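Local coordinates for DNA replication initiator (Cdc21/Cdc54) (Methanothermobacter thermautotrophicus, PDB 1LTL), which probably acts as the ATP-driven MCM helicase that unwinds DNA in replication, this chain being its N-terminal portion, which forms a dodecamer in the crystal, at residues A[40-45]-A[205-210]; A[132-137]-A[172-177]; A[142-147]-A[157-162]; A[177-182]-A[201-206]. One frame throughout, in Å; residues are numbered along the deposited sequence.

Contact 1 of 4, residues A[40-45]-A[205-210]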
loop_
_atom_site.group_PDB
_atom_site.type_symbol
_atom_site.label_atom_id
_atom_site.label_comp_id
_atom_site.label_asym_id
_atom_site.label_seq_id
_atom_site.Cartn_x
_atom_site.Cartn_y
_atom_site.Cartn_z
ATOM N N ASN A 40 48.841 -20.215 8.704
ATOM C CA ASN A 40 49.844 -20.753 7.795
ATOM C C ASN A 40 49.553 -22.209 7.459
ATOM O O ASN A 40 50.402 -22.922 6.925
ATOM C CB ASN A 40 51.229 -20.635 8.415
ATOM C CG ASN A 40 51.535 -19.226 8.875
ATOM O OD1 ASN A 40 51.453 -18.273 8.094
ATOM N ND2 ASN A 40 51.884 -19.083 10.155
ATOM N N VAL A 41 48.341 -22.643 7.780
ATOM C CA VAL A 41 47.951 -24.004 7.486
ATOM C C VAL A 41 46.514 -24.135 7.008
ATOM O O VAL A 41 46.276 -24.490 5.853
ATOM C CB VAL A 41 48.196 -24.906 8.691
ATOM C CG1 VAL A 41 49.685 -25.112 8.870
ATOM C CG2 VAL A 41 47.590 -24.286 9.924
ATOM N N ARG A 42 45.553 -23.852 7.879
ATOM C CA ARG A 42 44.139 -23.949 7.491
ATOM C C ARG A 42 43.579 -25.380 7.454
ATOM O O ARG A 42 42.440 -25.607 7.857
ATOM C CB ARG A 42 43.932 -23.321 6.112
ATOM C CG ARG A 42 44.503 -21.942 5.958
ATOM C CD ARG A 42 44.437 -21.540 4.515
ATOM N NE ARG A 42 45.310 -20.415 4.256
ATOM C CZ ARG A 42 45.596 -19.949 3.045
ATOM N NH1 ARG A 42 45.070 -20.513 1.960
ATOM N NH2 ARG A 42 46.420 -18.911 2.920
ATOM N N SER A 43 44.378 -26.328 6.967
ATOM C CA SER A 43 43.962 -27.727 6.854
ATOM C C SER A 43 44.408 -28.655 7.982
ATOM O O SER A 43 45.368 -28.383 8.685
ATOM C CB SER A 43 44.467 -28.305 5.535
ATOM O OG SER A 43 44.028 -27.525 4.451
ATOM N N ILE A 44 43.706 -29.770 8.124
ATOM C CA ILE A 44 43.996 -30.776 9.134
ATOM C C ILE A 44 43.536 -32.059 8.498
ATOM O O ILE A 44 42.345 -32.341 8.468
ATOM C CB ILE A 44 43.171 -30.547 10.398
ATOM C CG1 ILE A 44 43.644 -29.266 11.086
ATOM C CG2 ILE A 44 43.241 -31.771 11.311
ATOM C CD1 ILE A 44 42.870 -28.920 12.347
ATOM N N GLU A 45 44.472 -32.839 7.988
ATOM C CA GLU A 45 44.139 -34.088 7.310
ATOM C C GLU A 45 43.765 -35.279 8.205
ATOM O O GLU A 45 44.420 -35.511 9.204
ATOM C CB GLU A 45 45.319 -34.453 6.449
ATOM C CG GLU A 45 45.190 -35.726 5.739
ATOM C CD GLU A 45 46.416 -35.961 4.920
ATOM O OE1 GLU A 45 46.792 -35.037 4.151
ATOM O OE2 GLU A 45 47.004 -37.058 5.050
ATOM N N GLU A 205 39.453 -24.783 -3.616
ATOM C CA GLU A 205 39.467 -23.543 -2.865
ATOM C C GLU A 205 40.445 -23.540 -1.696
ATOM O O GLU A 205 40.974 -24.574 -1.309
ATOM C CB GLU A 205 38.070 -23.223 -2.367
ATOM C CG GLU A 205 37.043 -23.181 -3.470
ATOM C CD GLU A 205 35.731 -22.653 -2.972
ATOM O OE1 GLU A 205 35.411 -22.947 -1.787
ATOM O OE2 GLU A 205 35.026 -21.964 -3.760
ATOM N N ASP A 206 40.657 -22.356 -1.131
ATOM C CA ASP A 206 41.588 -22.147 -0.031
ATOM C C ASP A 206 42.992 -22.678 -0.318
ATOM O O ASP A 206 43.548 -22.384 -1.367
ATOM C CB ASP A 206 41.066 -22.744 1.269
ATOM C CG ASP A 206 41.368 -21.854 2.463
ATOM O OD1 ASP A 206 42.112 -20.859 2.278
ATOM O OD2 ASP A 206 40.868 -22.136 3.577
ATOM N N ASP A 207 43.568 -23.454 0.599
ATOM C CA ASP A 207 44.928 -23.949 0.410
ATOM C C ASP A 207 45.121 -24.962 -0.692
ATOM O O ASP A 207 46.259 -25.282 -1.039
ATOM C CB ASP A 207 45.481 -24.522 1.697
ATOM C CG ASP A 207 44.576 -25.532 2.298
ATOM O OD1 ASP A 207 43.406 -25.181 2.563
ATOM O OD2 ASP A 207 45.023 -26.681 2.510
ATOM N N LEU A 208 44.023 -25.469 -1.242
ATOM C CA LEU A 208 44.110 -26.424 -2.329
ATOM C C LEU A 208 44.302 -25.690 -3.622
ATOM O O LEU A 208 44.471 -26.293 -4.676
ATOM C CB LEU A 208 42.842 -27.228 -2.437
ATOM C CG LEU A 208 42.853 -28.570 -1.727
ATOM C CD1 LEU A 208 43.224 -28.422 -0.257
ATOM C CD2 LEU A 208 41.459 -29.153 -1.899
ATOM N N VAL A 209 44.266 -24.376 -3.557
ATOM C CA VAL A 209 44.429 -23.594 -4.759
ATOM C C VAL A 209 45.836 -23.768 -5.294
ATOM O O VAL A 209 46.769 -23.959 -4.525
ATOM C CB VAL A 209 44.150 -22.113 -4.463
ATOM C CG1 VAL A 209 44.490 -21.259 -5.663
ATOM C CG2 VAL A 209 42.689 -21.946 -4.107
ATOM N N ASP A 210 45.977 -23.718 -6.613
ATOM C CA ASP A 210 47.282 -23.824 -7.269
ATOM C C ASP A 210 48.066 -25.000 -6.719
ATOM O O ASP A 210 49.211 -24.851 -6.303
ATOM C CB ASP A 210 48.066 -22.526 -7.046
ATOM C CG ASP A 210 48.984 -22.183 -8.204
ATOM O OD1 ASP A 210 48.670 -22.559 -9.361
ATOM O OD2 ASP A 210 50.010 -21.507 -7.958
#
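Arg42 and Ser43 reach across to two successive aspartates, Asp206 and Asp207, so the contact is almost wholly polar. The ionic part is a salt bridge from Arg42 NH1 to Asp206 OD1, 3.0 Å long. The Arg42 side chain runs out extended from CG to NE, which carries the guanidinium past the carboxylate with the two planes only 16° apart. Van der Waals contact accompanies the charge pairing: Arg42 CD lies 3.3 Å from Asp206 OD1, and Asp207 N sits near the guanidinium plane, at its edge, without a bond. The hydrogen-bonded part is Ser43 OG to Asp207 OD2, modelled so short that its length is doubtful. Both of these residues have a second partner in Arg92 of strand 90-94, which gives Ser43 OG a hydrogen bond and Asp207 OD1 a salt bridge. Within the loop, Leu208 N bonds to Glu205 O at 3.2 Å and Val209 N to Asp206 O at 3.0 Å, bonds that fold the chain around the two aspartates. Here the start of strand 43-47 and the loop leading into it, in the MCM N-terminal domain, meet the loop after strand 199-205 in a polar surface junction with the OB domain.

Contact 2 of 4, residues A[132-137]-A[172-177]. With ZN (zinc ion), chain G.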
loop_
_atom_site.group_PDB
_atom_site.type_symbol
_atom_site.label_atom_id
_atom_site.label_comp_id
_atom_site.label_asym_id
_atom_site.label_seq_id
_atom_site.Cartn_x
_atom_site.Cartn_y
_atom_site.Cartn_z
ATOM N N LYS A 132 32.098 -15.194 3.305
ATOM C CA LYS A 132 31.234 -14.684 4.356
ATOM C C LYS A 132 30.758 -13.325 3.907
ATOM O O LYS A 132 31.500 -12.356 3.975
ATOM C CB LYS A 132 32.010 -14.573 5.671
ATOM C CG LYS A 132 31.150 -14.238 6.891
ATOM C CD LYS A 132 31.978 -14.212 8.192
ATOM C CE LYS A 132 32.644 -15.584 8.487
ATOM N NZ LYS A 132 33.686 -15.558 9.591
ATOM N N ALA A 133 29.527 -13.272 3.409
ATOM C CA ALA A 133 28.941 -12.026 2.933
ATOM C C ALA A 133 28.266 -11.300 4.075
ATOM O O ALA A 133 27.559 -11.894 4.883
ATOM C CB ALA A 133 27.939 -12.301 1.848
ATOM N N VAL A 134 28.494 -10.005 4.150
ATOM C CA VAL A 134 27.874 -9.230 5.198
ATOM C C VAL A 134 26.786 -8.366 4.594
ATOM O O VAL A 134 27.022 -7.655 3.625
ATOM C CB VAL A 134 28.907 -8.357 5.906
ATOM C CG1 VAL A 134 28.220 -7.411 6.858
ATOM C CG2 VAL A 134 29.883 -9.245 6.641
ATOM N N PHE A 135 25.586 -8.431 5.148
ATOM C CA PHE A 135 24.515 -7.627 4.602
ATOM C C PHE A 135 24.012 -6.585 5.581
ATOM O O PHE A 135 24.074 -6.756 6.807
ATOM C CB PHE A 135 23.321 -8.485 4.196
ATOM C CG PHE A 135 23.628 -9.542 3.178
ATOM C CD1 PHE A 135 24.162 -10.755 3.560
ATOM C CD2 PHE A 135 23.333 -9.339 1.840
ATOM C CE1 PHE A 135 24.398 -11.739 2.629
ATOM C CE2 PHE A 135 23.566 -10.324 0.903
ATOM C CZ PHE A 135 24.098 -11.521 1.299
ATOM N N GLU A 136 23.513 -5.492 5.016
ATOM C CA GLU A 136 22.923 -4.426 5.801
ATOM C C GLU A 136 21.424 -4.575 5.577
ATOM O O GLU A 136 20.939 -4.572 4.448
ATOM C CB GLU A 136 23.365 -3.067 5.292
ATOM C CG GLU A 136 22.714 -1.894 6.001
ATOM C CD GLU A 136 22.918 -0.583 5.243
ATOM O OE1 GLU A 136 22.242 -0.357 4.203
ATOM O OE2 GLU A 136 23.774 0.225 5.685
ATOM N N CYS A 137 20.695 -4.748 6.663
ATOM C CA CYS A 137 19.264 -4.868 6.575
ATOM C C CYS A 137 18.681 -3.487 6.254
ATOM O O CYS A 137 18.892 -2.540 6.995
ATOM C CB CYS A 137 18.702 -5.356 7.893
ATOM S SG CYS A 137 16.922 -5.316 7.859
ATOM N N ASP A 172 32.740 -4.286 1.136
ATOM C CA ASP A 172 33.896 -3.905 1.938
ATOM C C ASP A 172 33.956 -4.541 3.310
ATOM O O ASP A 172 34.974 -4.444 3.995
ATOM C CB ASP A 172 33.973 -2.393 2.093
ATOM C CG ASP A 172 34.174 -1.686 0.768
ATOM O OD1 ASP A 172 34.711 -2.330 -0.179
ATOM O OD2 ASP A 172 33.808 -0.480 0.675
ATOM N N GLU A 173 32.881 -5.191 3.728
ATOM C CA GLU A 173 32.902 -5.810 5.035
ATOM C C GLU A 173 32.866 -7.311 4.941
ATOM O O GLU A 173 32.879 -8.009 5.953
ATOM C CB GLU A 173 31.744 -5.314 5.875
ATOM C CG GLU A 173 31.904 -3.868 6.264
ATOM C CD GLU A 173 30.883 -3.432 7.284
ATOM O OE1 GLU A 173 30.722 -4.149 8.305
ATOM O OE2 GLU A 173 30.250 -2.366 7.081
ATOM N N SER A 174 32.851 -7.806 3.713
ATOM C CA SER A 174 32.804 -9.227 3.489
ATOM C C SER A 174 34.186 -9.869 3.394
ATOM O O SER A 174 35.165 -9.204 3.065
ATOM C CB SER A 174 31.983 -9.483 2.236
ATOM O OG SER A 174 30.669 -9.006 2.436
ATOM N N GLU A 175 34.258 -11.162 3.702
ATOM C CA GLU A 175 35.518 -11.899 3.651
ATOM C C GLU A 175 35.619 -12.716 2.381
ATOM O O GLU A 175 34.673 -13.383 1.988
ATOM C CB GLU A 175 35.639 -12.815 4.874
ATOM C CG GLU A 175 35.931 -12.088 6.197
ATOM C CD GLU A 175 35.758 -12.989 7.423
ATOM O OE1 GLU A 175 36.208 -14.167 7.391
ATOM O OE2 GLU A 175 35.178 -12.514 8.433
ATOM N N PHE A 176 36.774 -12.649 1.738
ATOM C CA PHE A 176 36.992 -13.380 0.509
ATOM C C PHE A 176 37.786 -14.650 0.723
ATOM O O PHE A 176 38.201 -14.962 1.832
ATOM C CB PHE A 176 37.695 -12.499 -0.518
ATOM C CG PHE A 176 36.828 -11.410 -1.058
ATOM C CD1 PHE A 176 36.431 -10.355 -0.255
ATOM C CD2 PHE A 176 36.356 -11.467 -2.362
ATOM C CE1 PHE A 176 35.575 -9.373 -0.737
ATOM C CE2 PHE A 176 35.493 -10.481 -2.854
ATOM C CZ PHE A 176 35.106 -9.436 -2.037
ATOM N N LEU A 177 38.028 -15.367 -0.361
ATOM C CA LEU A 177 38.724 -16.629 -0.264
ATOM C C LEU A 177 39.123 -17.098 -1.652
ATOM O O LEU A 177 38.347 -16.974 -2.590
ATOM C CB LEU A 177 37.785 -17.600 0.421
ATOM C CG LEU A 177 38.007 -19.088 0.314
ATOM C CD1 LEU A 177 37.877 -19.683 1.707
ATOM C CD2 LEU A 177 36.991 -19.685 -0.651
HETATM ZN ZN ZN G . 16.388 -5.506 10.212
#
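The zinc-binding hairpin grows out of the OB domain here, where Lys132 pairs with Glu175 at the corner in strand 113-137. They form an antiparallel hydrogen-bonded pair: Glu175 N gives a bond of 3.0 Å to Lys132 O, whereas the return bond, Lys132 N to Glu175 O, is weak at 3.4 Å. Their side chains run alongside each other in the same direction. Lys132 bends at chi3 (-60°), which brings NZ to 3.6 Å from Glu175 OE2 in a long salt bridge. One step on, a side chain replaces the backbone acceptor. Ser174 OG takes the N-H of Val134 at 2.9 Å and nearly straight (163°), and is also hydrogen-bonded to Leu170 O, so the hydroxyl links strand 113-137 to the turn leading into strand 175-185 and braces that turn. Val134 meets Glu173, the residue before Ser174, with its CG2 branch, which lies beside the backbone N and comes 3.3 Å from Glu173 O. From there the segments diverge, and strand 113-137 runs on to Cys137, whose SG binds the zinc ion at 2.4 Å. Cys140, Cys159 and Cys162 complete the site, a four-cysteine zinc motif carried by an extension of the OB fold.

Contact 3 of 4, residues A[142-147]-A[157-162]; sequences RHHAVT and SLCSEC. With ZN (zinc ion), chain G.
His144 and Cys159 form the tightly knit half of this contact, beside the zinc ion. The imidazole turns its CE1 toward the thiolate, 3.4 Å from Cys159 SG, and the sulfur approaches obliquely, 68° off the ring normal. With CG placed beside the backbone N (chi1 -65°), the ring reaches from strand 143-147 across to the opposing loop. The same sulfur binds zinc at 2.4 Å and accepts a hydrogen bond from Cys162 N at 3.6 Å, an N-H...S bond that would be expected to draw some negative charge from the thiolate. Cys162 SG is a second ligand, and Cys137 and Cys140 supply the other two. Two CxxC pairs thus bring a strand-flanked turn and an irregular loop to one metal, as in zinc-ribbon-like sites, and the metal joins parts of the chain that share few direct bonds.

The other half, toward the exposed Ser160, packs chain against chain with no directed bond across it. Arg142 and Glu161 cross at about a right angle, and Arg142 NE rests against the aliphatic Glu161 CB at 3.3 Å. Glu161 OE1 lies over one guanidinium face, 4.2 Å from Arg142 NE, so the charges attract without any N-H aimed at the oxygen. The other carboxylate oxygen is occupied within the loop: the hydroxyl of Ser160 donates to the anti lone pair of Glu161 OE2. Other subunits also reach this region. Arg165 of one neighbouring subunit bonds to Cys162 O, and Arg142 NH2 makes a weak hydrogen bond to Cys140 O of another.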
loop_
_atom_site.group_PDB
_atom_site.type_symbol
_atom_site.label_atom_id
_atom_site.label_comp_id
_atom_site.label_asym_id
_atom_site.label_seq_id
_atom_site.Cartn_x
_atom_site.Cartn_y
_atom_site.Cartn_z
ATOM N N ARG A 142 20.833 -2.809 10.488
ATOM C CA ARG A 142 21.749 -3.682 11.221
ATOM C C ARG A 142 22.560 -4.541 10.267
ATOM O O ARG A 142 22.191 -4.691 9.111
ATOM C CB ARG A 142 20.990 -4.574 12.185
ATOM C CG ARG A 142 20.783 -3.942 13.527
ATOM C CD ARG A 142 20.034 -4.879 14.442
ATOM N NE ARG A 142 18.655 -4.456 14.549
ATOM C CZ ARG A 142 18.163 -3.793 15.583
ATOM N NH1 ARG A 142 18.934 -3.497 16.611
ATOM N NH2 ARG A 142 16.911 -3.385 15.558
ATOM N N HIS A 143 23.662 -5.109 10.747
ATOM C CA HIS A 143 24.510 -5.949 9.901
ATOM C C HIS A 143 24.344 -7.446 10.190
ATOM O O HIS A 143 24.247 -7.860 11.340
ATOM C CB HIS A 143 25.965 -5.544 10.080
ATOM C CG HIS A 143 26.315 -4.238 9.427
ATOM N ND1 HIS A 143 25.376 -3.276 9.123
ATOM C CD2 HIS A 143 27.503 -3.736 9.005
ATOM C CE1 HIS A 143 25.962 -2.246 8.539
ATOM N NE2 HIS A 143 27.250 -2.498 8.456
ATOM N N HIS A 144 24.282 -8.259 9.139
ATOM C CA HIS A 144 24.135 -9.718 9.278
ATOM C C HIS A 144 25.175 -10.383 8.380
ATOM O O HIS A 144 25.346 -9.976 7.232
ATOM C CB HIS A 144 22.733 -10.193 8.823
ATOM C CG HIS A 144 21.597 -9.695 9.675
ATOM N ND1 HIS A 144 20.998 -8.464 9.484
ATOM C CD2 HIS A 144 20.951 -10.266 10.719
ATOM C CE1 HIS A 144 20.039 -8.303 10.374
ATOM N NE2 HIS A 144 19.982 -9.373 11.137
ATOM N N ALA A 145 25.876 -11.392 8.888
ATOM C CA ALA A 145 26.864 -12.116 8.080
ATOM C C ALA A 145 26.245 -13.444 7.646
ATOM O O ALA A 145 25.502 -14.067 8.398
ATOM C CB ALA A 145 28.116 -12.360 8.881
ATOM N N VAL A 146 26.528 -13.875 6.427
ATOM C CA VAL A 146 25.964 -15.127 5.945
ATOM C C VAL A 146 27.002 -15.884 5.138
ATOM O O VAL A 146 27.533 -15.362 4.155
ATOM C CB VAL A 146 24.738 -14.881 5.043
ATOM C CG1 VAL A 146 24.180 -16.197 4.535
ATOM C CG2 VAL A 146 23.695 -14.126 5.798
ATOM N N THR A 147 27.278 -17.120 5.537
ATOM C CA THR A 147 28.262 -17.929 4.836
ATOM C C THR A 147 27.761 -18.352 3.470
ATOM O O THR A 147 26.646 -18.840 3.334
ATOM C CB THR A 147 28.612 -19.160 5.634
ATOM O OG1 THR A 147 29.134 -18.766 6.904
ATOM C CG2 THR A 147 29.654 -19.955 4.910
ATOM N N SER A 157 17.224 -14.968 5.005
ATOM C CA SER A 157 15.798 -15.258 4.829
ATOM C C SER A 157 15.024 -14.017 5.258
ATOM O O SER A 157 14.282 -13.441 4.473
ATOM C CB SER A 157 15.390 -16.448 5.699
ATOM O OG SER A 157 16.181 -17.600 5.415
ATOM N N LEU A 158 15.204 -13.620 6.511
ATOM C CA LEU A 158 14.561 -12.442 7.023
ATOM C C LEU A 158 15.395 -11.918 8.174
ATOM O O LEU A 158 16.211 -12.636 8.733
ATOM C CB LEU A 158 13.149 -12.755 7.519
ATOM C CG LEU A 158 12.990 -13.115 8.998
ATOM C CD1 LEU A 158 11.540 -13.110 9.404
ATOM C CD2 LEU A 158 13.611 -14.443 9.223
ATOM N N CYS A 159 15.196 -10.654 8.521
ATOM C CA CYS A 159 15.927 -10.072 9.617
ATOM C C CYS A 159 15.190 -10.384 10.896
ATOM O O CYS A 159 14.048 -9.975 11.073
ATOM C CB CYS A 159 16.047 -8.570 9.446
ATOM S SG CYS A 159 16.742 -7.791 10.911
ATOM N N SER A 160 15.851 -11.101 11.795
ATOM C CA SER A 160 15.247 -11.489 13.072
ATOM C C SER A 160 14.970 -10.338 14.027
ATOM O O SER A 160 14.097 -10.443 14.886
ATOM C CB SER A 160 16.167 -12.489 13.759
ATOM O OG SER A 160 17.513 -12.042 13.655
ATOM N N GLU A 161 15.717 -9.249 13.861
ATOM C CA GLU A 161 15.608 -8.070 14.712
ATOM C C GLU A 161 14.405 -7.206 14.438
ATOM O O GLU A 161 13.772 -6.728 15.371
ATOM C CB GLU A 161 16.843 -7.214 14.543
ATOM C CG GLU A 161 18.112 -8.012 14.520
ATOM C CD GLU A 161 18.322 -8.719 15.821
ATOM O OE1 GLU A 161 18.416 -8.013 16.845
ATOM O OE2 GLU A 161 18.389 -9.968 15.819
ATOM N N CYS A 162 14.107 -6.987 13.161
ATOM C CA CYS A 162 12.980 -6.152 12.806
ATOM C C CYS A 162 11.981 -6.770 11.837
ATOM O O CYS A 162 10.952 -6.165 11.529
ATOM C CB CYS A 162 13.473 -4.843 12.229
ATOM S SG CYS A 162 14.041 -4.986 10.563
HETATM ZN ZN ZN G . 16.388 -5.506 10.212
#

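Contact 4 of 4, residues A[177-182]-A[201-206]; sequences LDTQTL and TVVLED
Thr179 turns its OG1 away from the backbone N (chi1 -150°) while Glu205 sets CG beside its own N (chi1 -55°) and then extends, and together these torsions bring hydroxyl and carboxylate alongside each other. Thr179 OG1 donates to Glu205 OE2 at 2.6 Å, on the anti side of the oxygen. That carboxylate is also gripped by Arg129 at OE2 and by Tyr240 at OE1, so the buried charge has three polar partners. Leu177 crosses Glu205 at about a right angle and lays its CD2 methyl 3.8 Å from Glu205 OE1.

The backbones form a regular antiparallel ladder. Gln180 and Leu204 are a hydrogen-bonded pair, with Leu204 N to Gln180 O at 2.7 Å, and Leu182 and Val202 form the next, with Leu182 N to Val202 O at 2.9 Å. A further bond, Asp206 N to Asp178 O at 2.9 Å, continues the pairing. Leu182 CD1 and Leu204 CD1 touch at 4.3 Å on the face these leucines share with Gln180, whose amide turns to Asp210 and Asp124. On the other, Thr181 CG2 meets Thr201 CG2 at 4.0 Å.

Both strands have a second neighbour in the curled OB-fold sheet: strand 175-185 also bonds to strand 113-137, and strand 199-205 runs parallel to strand 234-243.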
loop_
_atom_site.group_PDB
_atom_site.type_symbol
_atom_site.label_atom_id
_atom_site.label_comp_id
_atom_site.label_asym_id
_atom_site.label_seq_id
_atom_site.Cartn_x
_atom_site.Cartn_y
_atom_site.Cartn_z
ATOM N N LEU A 177 38.028 -15.367 -0.361
ATOM C CA LEU A 177 38.724 -16.629 -0.264
ATOM C C LEU A 177 39.123 -17.098 -1.652
ATOM O O LEU A 177 38.347 -16.974 -2.590
ATOM C CB LEU A 177 37.785 -17.600 0.421
ATOM C CG LEU A 177 38.007 -19.088 0.314
ATOM C CD1 LEU A 177 37.877 -19.683 1.707
ATOM C CD2 LEU A 177 36.991 -19.685 -0.651
ATOM N N ASP A 178 40.329 -17.627 -1.817
ATOM C CA ASP A 178 40.736 -18.028 -3.161
ATOM C C ASP A 178 40.069 -19.296 -3.674
ATOM O O ASP A 178 39.947 -20.290 -2.965
ATOM C CB ASP A 178 42.254 -18.148 -3.235
ATOM C CG ASP A 178 42.949 -16.820 -3.017
ATOM O OD1 ASP A 178 42.677 -15.855 -3.790
ATOM O OD2 ASP A 178 43.772 -16.747 -2.066
ATOM N N THR A 179 39.649 -19.244 -4.929
ATOM C CA THR A 179 38.958 -20.355 -5.566
ATOM C C THR A 179 39.571 -20.641 -6.937
ATOM O O THR A 179 40.138 -19.758 -7.568
ATOM C CB THR A 179 37.452 -20.011 -5.733
ATOM O OG1 THR A 179 36.671 -21.212 -5.679
ATOM C CG2 THR A 179 37.201 -19.297 -7.068
ATOM N N GLN A 180 39.473 -21.874 -7.403
ATOM C CA GLN A 180 40.050 -22.191 -8.695
ATOM C C GLN A 180 39.338 -23.324 -9.381
ATOM O O GLN A 180 38.842 -24.244 -8.733
ATOM C CB GLN A 180 41.515 -22.539 -8.553
ATOM C CG GLN A 180 42.129 -23.001 -9.836
ATOM C CD GLN A 180 43.588 -23.249 -9.656
ATOM O OE1 GLN A 180 44.044 -23.499 -8.537
ATOM N NE2 GLN A 180 44.342 -23.190 -10.742
ATOM N N THR A 181 39.313 -23.263 -10.705
ATOM C CA THR A 181 38.618 -24.258 -11.492
ATOM C C THR A 181 39.502 -25.061 -12.417
ATOM O O THR A 181 40.423 -24.525 -13.025
ATOM C CB THR A 181 37.562 -23.571 -12.339
ATOM O OG1 THR A 181 36.412 -23.336 -11.537
ATOM C CG2 THR A 181 37.175 -24.413 -13.514
ATOM N N LEU A 182 39.237 -26.354 -12.538
ATOM C CA LEU A 182 40.018 -27.142 -13.483
ATOM C C LEU A 182 39.177 -28.273 -13.993
ATOM O O LEU A 182 38.198 -28.648 -13.361
ATOM C CB LEU A 182 41.303 -27.660 -12.850
ATOM C CG LEU A 182 41.311 -28.935 -12.024
ATOM C CD1 LEU A 182 42.683 -29.039 -11.375
ATOM C CD2 LEU A 182 40.253 -28.910 -10.959
ATOM N N THR A 201 34.155 -30.817 -14.167
ATOM C CA THR A 201 34.805 -29.690 -13.521
ATOM C C THR A 201 35.084 -29.890 -12.051
ATOM O O THR A 201 34.266 -30.428 -11.310
ATOM C CB THR A 201 33.989 -28.410 -13.698
ATOM O OG1 THR A 201 34.098 -27.964 -15.053
ATOM C CG2 THR A 201 34.497 -27.330 -12.798
ATOM N N VAL A 202 36.266 -29.465 -11.636
ATOM C CA VAL A 202 36.625 -29.565 -10.237
ATOM C C VAL A 202 36.891 -28.162 -9.721
ATOM O O VAL A 202 37.483 -27.329 -10.407
ATOM C CB VAL A 202 37.863 -30.470 -10.008
ATOM C CG1 VAL A 202 38.283 -30.453 -8.543
ATOM C CG2 VAL A 202 37.523 -31.881 -10.419
ATOM N N VAL A 203 36.416 -27.904 -8.514
ATOM C CA VAL A 203 36.594 -26.617 -7.905
ATOM C C VAL A 203 37.497 -26.749 -6.717
ATOM O O VAL A 203 37.205 -27.485 -5.775
ATOM C CB VAL A 203 35.268 -26.053 -7.433
ATOM C CG1 VAL A 203 35.504 -24.867 -6.537
ATOM C CG2 VAL A 203 34.436 -25.663 -8.630
ATOM N N LEU A 204 38.602 -26.024 -6.756
ATOM C CA LEU A 204 39.549 -26.070 -5.664
ATOM C C LEU A 204 39.545 -24.742 -4.937
ATOM O O LEU A 204 39.629 -23.687 -5.562
ATOM C CB LEU A 204 40.940 -26.357 -6.210
ATOM C CG LEU A 204 41.210 -27.698 -6.877
ATOM C CD1 LEU A 204 42.672 -27.721 -7.314
ATOM C CD2 LEU A 204 40.924 -28.850 -5.931
ATOM N N GLU A 205 39.453 -24.783 -3.616
ATOM C CA GLU A 205 39.467 -23.543 -2.865
ATOM C C GLU A 205 40.445 -23.540 -1.696
ATOM O O GLU A 205 40.974 -24.574 -1.309
ATOM C CB GLU A 205 38.070 -23.223 -2.367
ATOM C CG GLU A 205 37.043 -23.181 -3.470
ATOM C CD GLU A 205 35.731 -22.653 -2.972
ATOM O OE1 GLU A 205 35.411 -22.947 -1.787
ATOM O OE2 GLU A 205 35.026 -21.964 -3.760
ATOM N N ASP A 206 40.657 -22.356 -1.131
ATOM C CA ASP A 206 41.588 -22.147 -0.031
ATOM C C ASP A 206 42.992 -22.678 -0.318
ATOM O O ASP A 206 43.548 -22.384 -1.367
ATOM C CB ASP A 206 41.066 -22.744 1.269
ATOM C CG ASP A 206 41.368 -21.854 2.463
ATOM O OD1 ASP A 206 42.112 -20.859 2.278
ATOM O OD2 ASP A 206 40.868 -22.136 3.577
#

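Contact 4 is partly buried, a continuous ladder within the OB-fold sheet, while contacts 1, 2 and 3 lie at the surface. Strand 175-185 serves both contact 2 and contact 4, first beside the zinc extension and then deeper in the sheet. Contacts 2 and 3 meet through strands 113-137 and 143-147 and share the zinc ion, but contact 2 is held by backbone and serine bonds and a long salt bridge, contact 3 by side chains packing beside the zinc ligands, with no directed bond between its segments. Contact 1 uses the loop after the strand of contact 4, and backbone pairing there gives way to salt-bridge chemistry between domains; Asp210 N and Gln180 OE1 join the two.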